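Local coordinates for protein phosphatidylinositide phosphatase SAC2 (Homo sapiens, PDB 4XUU) that removes the 4-phosphate from phosphatidylinositol 4-phosphate during endocytic recycling, and is represented here by its dimerising hSac2 domain, at residues W30-C35 with Q133-M138; S56-A61 with M101-R106; S77-E82 with Q144-D149. All blocks are in the same frame, centred on the assembly; numbering follows the deposited sequence.

Interaction 1. Residues W30-C35 with Q133-M138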
loop_
_atom_site.group_PDB
_atom_site.type_symbol
_atom_site.label_atom_id
_atom_site.label_comp_id
_atom_site.label_asym_id
_atom_site.label_seq_id
_atom_site.Cartn_x
_atom_site.Cartn_y
_atom_site.Cartn_z
ATOM N N TRP A 30 -5.369 10.116 -16.361
ATOM C CA TRP A 30 -4.185 10.623 -15.658
ATOM C C TRP A 30 -3.150 11.186 -16.623
ATOM O O TRP A 30 -2.924 10.632 -17.703
ATOM C CB TRP A 30 -3.540 9.513 -14.812
ATOM C CG TRP A 30 -4.493 8.828 -13.885
ATOM C CD1 TRP A 30 -4.714 9.128 -12.573
ATOM C CD2 TRP A 30 -5.359 7.726 -14.197
ATOM N NE1 TRP A 30 -5.663 8.282 -12.049
ATOM C CE2 TRP A 30 -6.076 7.414 -13.024
ATOM C CE3 TRP A 30 -5.596 6.973 -15.357
ATOM C CZ2 TRP A 30 -7.018 6.386 -12.973
ATOM C CZ3 TRP A 30 -6.534 5.949 -15.312
ATOM C CH2 TRP A 30 -7.233 5.664 -14.126
ATOM N N ALA A 31 -2.529 12.290 -16.229
ATOM C CA ALA A 31 -1.402 12.848 -16.960
ATOM C C ALA A 31 -0.141 12.149 -16.490
ATOM O O ALA A 31 0.117 12.074 -15.288
ATOM C CB ALA A 31 -1.300 14.344 -16.723
ATOM N N LEU A 32 0.634 11.626 -17.437
ATOM C CA LEU A 32 1.865 10.904 -17.117
ATOM C C LEU A 32 3.017 11.279 -18.052
ATOM O O LEU A 32 2.872 12.126 -18.936
ATOM C CB LEU A 32 1.628 9.386 -17.129
ATOM C CG LEU A 32 0.560 8.786 -16.195
ATOM C CD1 LEU A 32 0.230 7.363 -16.600
ATOM C CD2 LEU A 32 0.975 8.842 -14.725
ATOM N N ILE A 33 4.166 10.647 -17.828
ATOM C CA ILE A 33 5.365 10.869 -18.621
ATOM C C ILE A 33 5.916 9.519 -19.062
ATOM O O ILE A 33 5.892 8.561 -18.294
ATOM C CB ILE A 33 6.430 11.656 -17.810
ATOM C CG1 ILE A 33 5.919 13.063 -17.482
ATOM C CG2 ILE A 33 7.766 11.740 -18.563
ATOM C CD1 ILE A 33 6.701 13.763 -16.387
ATOM N N ASP A 34 6.386 9.455 -20.308
ATOM C CA ASP A 34 7.060 8.279 -20.854
ATOM C C ASP A 34 8.360 8.035 -20.093
ATOM O O ASP A 34 9.186 8.934 -19.957
ATOM C CB ASP A 34 7.340 8.489 -22.347
ATOM C CG ASP A 34 7.925 7.255 -23.033
ATOM O OD1 ASP A 34 7.790 6.126 -22.521
ATOM O OD2 ASP A 34 8.516 7.419 -24.118
ATOM N N CYS A 35 8.525 6.815 -19.595
ATOM C CA CYS A 35 9.645 6.469 -18.721
ATOM C C CYS A 35 10.791 5.753 -19.446
ATOM O O CYS A 35 11.943 5.841 -19.017
ATOM C CB CYS A 35 9.152 5.650 -17.520
ATOM S SG CYS A 35 10.461 4.865 -16.553
ATOM N N GLN A 133 0.690 2.853 -8.102
ATOM C CA GLN A 133 -0.035 1.740 -7.485
ATOM C C GLN A 133 -1.543 1.994 -7.553
ATOM O O GLN A 133 -2.325 1.073 -7.790
ATOM C CB GLN A 133 0.429 1.510 -6.039
ATOM C CG GLN A 133 -0.182 0.284 -5.339
ATOM C CD GLN A 133 0.193 -1.055 -5.984
ATOM O OE1 GLN A 133 1.341 -1.279 -6.380
ATOM N NE2 GLN A 133 -0.782 -1.957 -6.076
ATOM N N CYS A 134 -1.929 3.254 -7.372
ATOM C CA CYS A 134 -3.323 3.680 -7.456
ATOM C C CYS A 134 -3.914 3.485 -8.841
ATOM O O CYS A 134 -5.018 2.945 -8.975
ATOM C CB CYS A 134 -3.461 5.138 -7.016
ATOM S SG CYS A 134 -3.349 5.311 -5.225
ATOM N N ILE A 135 -3.180 3.920 -9.864
ATOM C CA ILE A 135 -3.619 3.767 -11.250
ATOM C C ILE A 135 -3.773 2.282 -11.619
ATOM O O ILE A 135 -4.799 1.883 -12.171
ATOM C CB ILE A 135 -2.670 4.508 -12.246
ATOM C CG1 ILE A 135 -2.722 6.024 -12.004
ATOM C CG2 ILE A 135 -3.029 4.175 -13.693
ATOM C CD1 ILE A 135 -1.595 6.799 -12.664
ATOM N N ALA A 136 -2.760 1.477 -11.285
ATOM C CA ALA A 136 -2.780 0.031 -11.519
ATOM C C ALA A 136 -3.981 -0.629 -10.855
ATOM O O ALA A 136 -4.607 -1.518 -11.428
ATOM C CB ALA A 136 -1.487 -0.608 -11.032
ATOM N N GLU A 137 -4.300 -0.175 -9.648
ATOM C CA GLU A 137 -5.450 -0.694 -8.926
ATOM C C GLU A 137 -6.779 -0.418 -9.628
ATOM O O GLU A 137 -7.640 -1.293 -9.670
ATOM C CB GLU A 137 -5.435 -0.235 -7.466
ATOM C CG GLU A 137 -4.606 -1.182 -6.608
ATOM C CD GLU A 137 -4.221 -0.630 -5.252
ATOM O OE1 GLU A 137 -3.120 -0.991 -4.780
ATOM O OE2 GLU A 137 -5.003 0.141 -4.646
HETATM N N MSE A 138 -6.938 0.768 -10.214
HETATM C CA MSE A 138 -8.164 1.056 -10.950
HETATM C C MSE A 138 -8.268 0.267 -12.256
HETATM O O MSE A 138 -9.354 -0.162 -12.636
HETATM C CB MSE A 138 -8.379 2.549 -11.193
HETATM C CG MSE A 138 -9.869 2.853 -11.370
HETATM SE SE MSE A 138 -10.312 4.653 -11.925
HETATM C CE MSE A 138 -10.056 5.530 -10.198
#
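The indole of Trp30 is the flat group of this contact. Over one face lies Ile135, whose CG1 sits 3.6 Å from the centroid of the five-membered ring and only 3° off the ring normal, a well-centred CH-pi contact. At the ring's edge, beside the benzene half, comes the selenium of Met138 (a selenomethionine), with SE 3.9 Å from Trp30 CZ2 and about as near CH2: a Met-aromatic contact made near the ring plane. Trp30 of the second subunit also meets this indole. Ile135 can cover the face because CG1 is set anti to its own carbonyl carbon (chi1 -65°) and chi2 is extended, laying CG1 and CD1 along the pyrrole half. The same CD1 goes on to meet Leu32 tip to tip, 3.9 Å from Leu32 CD2. A beta-branched isoleucine suits the site, since its CG2 also approaches Trp30 CE3 while the other branch spreads over the ring. Replacing Trp30 with an alanine would probably strip the cover from Ile135, leave the selenium of Met138 without its aromatic edge and weaken the packing between subunits. That interface is reinforced by antiparallel strand pairing at Trp30 and by a disulfide joining Cys134 to Cys134 of the second subunit. Cys35, ending the segment, forms a disulfide with Cys100. The axes of strand segment 30-34 and helix segment 133-138 come within 11.5 Å at an angle of 124°, the spacing being filled by these apolar side chains. A C-terminal helix laid against the curved sheet in this way is characteristic of the pleckstrin-homology fold.

Interaction 2. Residues S56-A61 with M101-R106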
loop_
_atom_site.group_PDB
_atom_site.type_symbol
_atom_site.label_atom_id
_atom_site.label_comp_id
_atom_site.label_asym_id
_atom_site.label_seq_id
_atom_site.Cartn_x
_atom_site.Cartn_y
_atom_site.Cartn_z
ATOM N N SER A 56 -14.347 -0.565 -20.657
ATOM C CA SER A 56 -13.974 -1.671 -21.534
ATOM C C SER A 56 -12.614 -1.517 -22.221
ATOM O O SER A 56 -12.121 -2.458 -22.838
ATOM C CB SER A 56 -15.051 -1.862 -22.591
ATOM O OG SER A 56 -15.054 -0.778 -23.499
ATOM N N ALA A 57 -12.010 -0.336 -22.109
ATOM C CA ALA A 57 -10.759 -0.045 -22.798
ATOM C C ALA A 57 -9.932 0.995 -22.064
ATOM O O ALA A 57 -10.449 1.761 -21.251
ATOM C CB ALA A 57 -11.045 0.427 -24.214
ATOM N N TYR A 58 -8.635 1.014 -22.346
ATOM C CA TYR A 58 -7.792 2.116 -21.917
ATOM C C TYR A 58 -7.159 2.765 -23.138
ATOM O O TYR A 58 -7.011 2.124 -24.186
ATOM C CB TYR A 58 -6.752 1.676 -20.878
ATOM C CG TYR A 58 -5.672 0.749 -21.382
ATOM C CD1 TYR A 58 -5.964 -0.578 -21.716
ATOM C CD2 TYR A 58 -4.352 1.191 -21.507
ATOM C CE1 TYR A 58 -4.971 -1.440 -22.172
ATOM C CE2 TYR A 58 -3.349 0.339 -21.957
ATOM C CZ TYR A 58 -3.670 -0.976 -22.292
ATOM O OH TYR A 58 -2.696 -1.830 -22.747
ATOM N N TYR A 59 -6.823 4.045 -23.002
ATOM C CA TYR A 59 -6.356 4.865 -24.113
ATOM C C TYR A 59 -5.018 5.484 -23.756
ATOM O O TYR A 59 -4.871 6.076 -22.680
ATOM C CB TYR A 59 -7.371 5.970 -24.417
ATOM C CG TYR A 59 -8.734 5.455 -24.825
ATOM C CD1 TYR A 59 -9.621 4.926 -23.882
ATOM C CD2 TYR A 59 -9.133 5.495 -26.151
ATOM C CE1 TYR A 59 -10.865 4.440 -24.261
ATOM C CE2 TYR A 59 -10.376 5.029 -26.539
ATOM C CZ TYR A 59 -11.237 4.497 -25.597
ATOM O OH TYR A 59 -12.465 4.026 -26.005
ATOM N N VAL A 60 -4.043 5.333 -24.650
ATOM C CA VAL A 60 -2.719 5.906 -24.438
ATOM C C VAL A 60 -2.367 6.864 -25.569
ATOM O O VAL A 60 -2.341 6.479 -26.740
ATOM C CB VAL A 60 -1.623 4.822 -24.299
ATOM C CG1 VAL A 60 -0.311 5.452 -23.866
ATOM C CG2 VAL A 60 -2.042 3.738 -23.306
ATOM N N ALA A 61 -2.103 8.115 -25.200
ATOM C CA ALA A 61 -1.752 9.153 -26.157
ATOM C C ALA A 61 -0.419 9.796 -25.796
ATOM O O ALA A 61 -0.266 10.339 -24.700
ATOM C CB ALA A 61 -2.849 10.202 -26.224
HETATM N N MSE A 101 5.797 2.405 -14.150
HETATM C CA MSE A 101 4.706 1.468 -14.313
HETATM C C MSE A 101 4.713 0.940 -15.739
HETATM O O MSE A 101 4.661 1.712 -16.701
HETATM C CB MSE A 101 3.387 2.168 -14.024
HETATM C CG MSE A 101 2.188 1.254 -14.023
HETATM SE SE MSE A 101 0.558 2.293 -13.903
HETATM C CE MSE A 101 -0.718 0.873 -14.070
ATOM N N ARG A 102 4.773 -0.378 -15.867
ATOM C CA ARG A 102 4.849 -1.022 -17.163
ATOM C C ARG A 102 3.571 -1.803 -17.473
ATOM O O ARG A 102 3.213 -2.740 -16.759
ATOM C CB ARG A 102 6.080 -1.925 -17.204
ATOM C CG ARG A 102 6.406 -2.499 -18.557
ATOM C CD ARG A 102 7.848 -2.942 -18.598
ATOM N NE ARG A 102 8.742 -1.840 -18.940
ATOM C CZ ARG A 102 10.071 -1.923 -18.955
ATOM N NH1 ARG A 102 10.684 -3.059 -18.634
ATOM N NH2 ARG A 102 10.792 -0.860 -19.287
ATOM N N LEU A 103 2.890 -1.396 -18.540
ATOM C CA LEU A 103 1.639 -2.011 -18.975
ATOM C C LEU A 103 1.892 -2.921 -20.168
ATOM O O LEU A 103 2.108 -2.444 -21.283
ATOM C CB LEU A 103 0.615 -0.934 -19.362
ATOM C CG LEU A 103 0.332 0.240 -18.416
ATOM C CD1 LEU A 103 -0.554 1.273 -19.092
ATOM C CD2 LEU A 103 -0.303 -0.229 -17.125
ATOM N N HIS A 104 1.870 -4.230 -19.928
ATOM C CA HIS A 104 2.100 -5.217 -20.983
ATOM C C HIS A 104 0.793 -5.532 -21.702
ATOM O O HIS A 104 -0.178 -5.955 -21.079
ATOM C CB HIS A 104 2.702 -6.501 -20.404
ATOM C CG HIS A 104 4.035 -6.309 -19.749
ATOM N ND1 HIS A 104 5.222 -6.643 -20.364
ATOM C CD2 HIS A 104 4.367 -5.823 -18.530
ATOM C CE1 HIS A 104 6.229 -6.367 -19.554
ATOM N NE2 HIS A 104 5.737 -5.870 -18.434
ATOM N N TYR A 105 0.770 -5.322 -23.013
ATOM C CA TYR A 105 -0.432 -5.590 -23.793
ATOM C C TYR A 105 -0.197 -6.530 -24.973
ATOM O O TYR A 105 0.911 -6.615 -25.518
ATOM C CB TYR A 105 -1.109 -4.286 -24.238
ATOM C CG TYR A 105 -0.382 -3.477 -25.296
ATOM C CD1 TYR A 105 0.562 -2.511 -24.940
ATOM C CD2 TYR A 105 -0.662 -3.656 -26.653
ATOM C CE1 TYR A 105 1.223 -1.756 -25.908
ATOM C CE2 TYR A 105 -0.011 -2.906 -27.630
ATOM C CZ TYR A 105 0.929 -1.958 -27.250
ATOM O OH TYR A 105 1.576 -1.220 -28.212
ATOM N N ARG A 106 -1.253 -7.245 -25.346
ATOM C CA ARG A 106 -1.214 -8.163 -26.467
ATOM C C ARG A 106 -1.720 -7.445 -27.714
ATOM O O ARG A 106 -2.756 -6.773 -27.679
ATOM C CB ARG A 106 -2.049 -9.407 -26.165
ATOM C CG ARG A 106 -1.834 -10.548 -27.138
ATOM C CD ARG A 106 -2.482 -11.829 -26.642
ATOM N NE ARG A 106 -1.647 -12.531 -25.668
ATOM C CZ ARG A 106 -0.883 -13.584 -25.953
ATOM N NH1 ARG A 106 -0.836 -14.070 -27.188
ATOM N NH2 ARG A 106 -0.162 -14.157 -24.998
#
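Tyr58 reaches from strand 57-63 past the side chain of Leu103, with its ring carbon CE2 4.1 Å from Leu103 CD1. The two side chains slide past each other in opposite directions, each pointing toward the other's strand, and the methyl lies obliquely to the ring. Further out, the phenol end of Tyr58 arrives beside the root of Tyr105: Tyr58 OH is 3.3 Å from Tyr105 CB and 3.8 Å from Tyr105 CG, and the two side chains cross at about a right angle. The hydroxyl therefore meets the start of the second tyrosine and the near part of its ring, whereas the far end of that tyrosine is engaged elsewhere. Tyr105 OH is hydrogen-bonded to His165 and Gln74, and its ring lies nearly parallel to that of His115.

Both tyrosines place CG between their own backbone N and carbonyl carbon, with chi1 of 68° in Tyr58 and 70° in Tyr105. In Tyr58 this rotation carries the ring across the interior, so that its hydroxyl arrives at the other strand. The contact spans the interior of the pleckstrin-homology-like hSac2 domain, between strands that are not neighbours in the sheet; the curvature of the sheet brings them face to face, and side chains alone bridge them. Leu103 is well suited to the middle of this bridge. Its branched, apolar end faces the tyrosine ring, and the residue also packs on Ile84 of strand 81-88 and Leu139 of helix 129-145. Leu76 touches both tyrosines, while Leu81 adds a further apolar neighbour to Tyr58. The contact is thus mostly apolar packing, with the Tyr58 hydroxyl set against carbon atoms of Tyr105, no hydrogen bond across the segments, and the polar bonds of Tyr105 fixing one end of the group.

Interaction 3. Residues S77-E82 with Q144-D149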
loop_
_atom_site.group_PDB
_atom_site.type_symbol
_atom_site.label_atom_id
_atom_site.label_comp_id
_atom_site.label_asym_id
_atom_site.label_seq_id
_atom_site.Cartn_x
_atom_site.Cartn_y
_atom_site.Cartn_z
ATOM N N SER A 77 -8.262 -2.592 -25.885
ATOM C CA SER A 77 -9.250 -3.329 -25.112
ATOM C C SER A 77 -8.611 -3.826 -23.824
ATOM O O SER A 77 -7.424 -4.167 -23.807
ATOM C CB SER A 77 -9.786 -4.508 -25.920
ATOM O OG SER A 77 -10.740 -5.239 -25.169
ATOM N N LEU A 78 -9.395 -3.856 -22.749
ATOM C CA LEU A 78 -8.897 -4.331 -21.461
ATOM C C LEU A 78 -8.598 -5.832 -21.462
ATOM O O LEU A 78 -7.767 -6.297 -20.683
ATOM C CB LEU A 78 -9.843 -3.947 -20.321
ATOM C CG LEU A 78 -9.814 -2.480 -19.855
ATOM C CD1 LEU A 78 -11.011 -2.183 -18.970
ATOM C CD2 LEU A 78 -8.525 -2.131 -19.128
ATOM N N GLU A 79 -9.267 -6.583 -22.340
ATOM C CA GLU A 79 -8.980 -8.009 -22.509
ATOM C C GLU A 79 -7.515 -8.266 -22.843
ATOM O O GLU A 79 -6.953 -9.289 -22.443
ATOM C CB GLU A 79 -9.844 -8.630 -23.607
ATOM C CG GLU A 79 -11.192 -9.146 -23.143
ATOM C CD GLU A 79 -12.331 -8.203 -23.492
ATOM O OE1 GLU A 79 -12.149 -6.968 -23.381
ATOM O OE2 GLU A 79 -13.409 -8.701 -23.881
ATOM N N ASN A 80 -6.910 -7.333 -23.578
ATOM C CA ASN A 80 -5.547 -7.487 -24.078
ATOM C C ASN A 80 -4.458 -6.992 -23.130
ATOM O O ASN A 80 -3.273 -7.224 -23.378
ATOM C CB ASN A 80 -5.399 -6.817 -25.447
ATOM C CG ASN A 80 -6.192 -7.521 -26.533
ATOM O OD1 ASN A 80 -6.729 -6.875 -27.429
ATOM N ND2 ASN A 80 -6.269 -8.846 -26.459
ATOM N N LEU A 81 -4.860 -6.309 -22.058
ATOM C CA LEU A 81 -3.928 -5.885 -21.017
ATOM C C LEU A 81 -3.557 -7.081 -20.142
ATOM O O LEU A 81 -4.356 -7.521 -19.320
ATOM C CB LEU A 81 -4.531 -4.753 -20.173
ATOM C CG LEU A 81 -3.646 -4.101 -19.097
ATOM C CD1 LEU A 81 -2.339 -3.576 -19.678
ATOM C CD2 LEU A 81 -4.396 -2.995 -18.391
ATOM N N GLU A 82 -2.341 -7.594 -20.327
ATOM C CA GLU A 82 -1.907 -8.853 -19.708
ATOM C C GLU A 82 -1.572 -8.722 -18.225
ATOM O O GLU A 82 -2.064 -9.495 -17.403
ATOM C CB GLU A 82 -0.694 -9.436 -20.440
ATOM C CG GLU A 82 -0.871 -9.655 -21.938
ATOM C CD GLU A 82 0.394 -10.190 -22.604
ATOM O OE1 GLU A 82 1.505 -9.941 -22.076
ATOM O OE2 GLU A 82 0.279 -10.862 -23.656
ATOM N N GLN A 144 -11.459 -6.677 -13.599
ATOM C CA GLN A 144 -12.116 -7.676 -12.762
ATOM C C GLN A 144 -13.639 -7.580 -12.846
ATOM O O GLN A 144 -14.333 -8.591 -12.748
ATOM C CB GLN A 144 -11.646 -7.562 -11.312
ATOM C CG GLN A 144 -10.248 -8.130 -11.075
ATOM C CD GLN A 144 -9.763 -7.990 -9.635
ATOM O OE1 GLN A 144 -8.679 -8.465 -9.294
ATOM N NE2 GLN A 144 -10.559 -7.339 -8.790
ATOM N N ALA A 145 -14.146 -6.364 -13.041
ATOM C CA ALA A 145 -15.579 -6.128 -13.203
ATOM C C ALA A 145 -16.135 -6.761 -14.478
ATOM O O ALA A 145 -17.291 -7.189 -14.511
ATOM C CB ALA A 145 -15.876 -4.637 -13.179
HETATM N N MSE A 146 -15.313 -6.826 -15.521
HETATM C CA MSE A 146 -15.742 -7.423 -16.782
HETATM C C MSE A 146 -15.501 -8.940 -16.834
HETATM O O MSE A 146 -15.793 -9.588 -17.841
HETATM C CB MSE A 146 -15.129 -6.687 -17.980
HETATM C CG MSE A 146 -13.780 -7.186 -18.434
HETATM SE SE MSE A 146 -12.798 -5.810 -19.393
HETATM C CE MSE A 146 -13.964 -5.559 -20.920
ATOM N N GLY A 147 -14.985 -9.497 -15.739
ATOM C CA GLY A 147 -14.904 -10.947 -15.579
ATOM C C GLY A 147 -13.520 -11.564 -15.511
ATOM O O GLY A 147 -13.374 -12.702 -15.072
ATOM N N SER A 148 -12.502 -10.828 -15.942
ATOM C CA SER A 148 -11.150 -11.372 -15.996
ATOM C C SER A 148 -10.312 -10.945 -14.789
ATOM O O SER A 148 -10.853 -10.499 -13.774
ATOM C CB SER A 148 -10.474 -10.972 -17.306
ATOM O OG SER A 148 -9.385 -11.831 -17.586
ATOM N N ASP A 149 -8.996 -11.103 -14.894
ATOM C CA ASP A 149 -8.090 -10.685 -13.836
ATOM C C ASP A 149 -6.893 -9.923 -14.405
ATOM O O ASP A 149 -6.619 -9.979 -15.606
ATOM C CB ASP A 149 -7.633 -11.891 -13.010
ATOM C CG ASP A 149 -7.266 -11.520 -11.578
ATOM O OD1 ASP A 149 -7.291 -10.321 -11.223
ATOM O OD2 ASP A 149 -6.949 -12.438 -10.798
#
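Leu78 meets the selenium of Met146 (a selenomethionine) through the base of its side chain: Leu78 CB is 3.6 Å from Met146 SE, and CD1 is 4.1 Å from it. Leu78 also packs on Tyr58 and Thr142. Just before it, Ser77 OG receives a weak hydrogen bond from Glu79 N at 3.5 Å, starting the short turn. The Glu79 chain is bent at chi2 (102°), which brings the carboxylate over the end of the same selenomethionine, with OE1 3.4 Å from Met146 CE. Asn80 N and Leu81 N continue the turn by bonding to the carbonyls of Ser77 and Leu78. Lys143 ties this turn to helix 129-145 by bonding the Leu78 and Leu81 carbonyl oxygens.

Across the contact, the helix ends in a Schellman motif at Gly147, where a phi of 115° would press a side chain against the preceding carbonyl, so glycine fits the place. Met146 sends a long flexible chain across, packing the turn into strand 81-88 against the C-terminal end of helix 129-145. The chemistry is mixed: the selenomethionine, standing in for methionine, makes an apolar touch with Leu78, while the exposed Glu79 carboxylate adds packing without a hydrogen bond between the segments.

Interactions 1 and 2 meet inside the curved sheet, their centres 10 Å apart: Met101, in the 101-106 segment, packs its CE 3.4 Å from Ala136 CA on the helix of interaction 1. Interaction 3 lies about 11 Å, centre to centre, from interaction 2. Neighbouring strands 81-88 and 99-107 join them, with probable hydrogen bonds from Glu82 N to His104 O and from Arg106 N to Asn80 O, both 2.8 Å. Interactions 1 and 3 share helix 129-145 but do not touch, their centres about 17 Å apart. Interaction 1 borders the Trp30 pair with the second subunit; it and interaction 3 touch the third. Catalysis belongs to the separate Sac domain, absent from this chain.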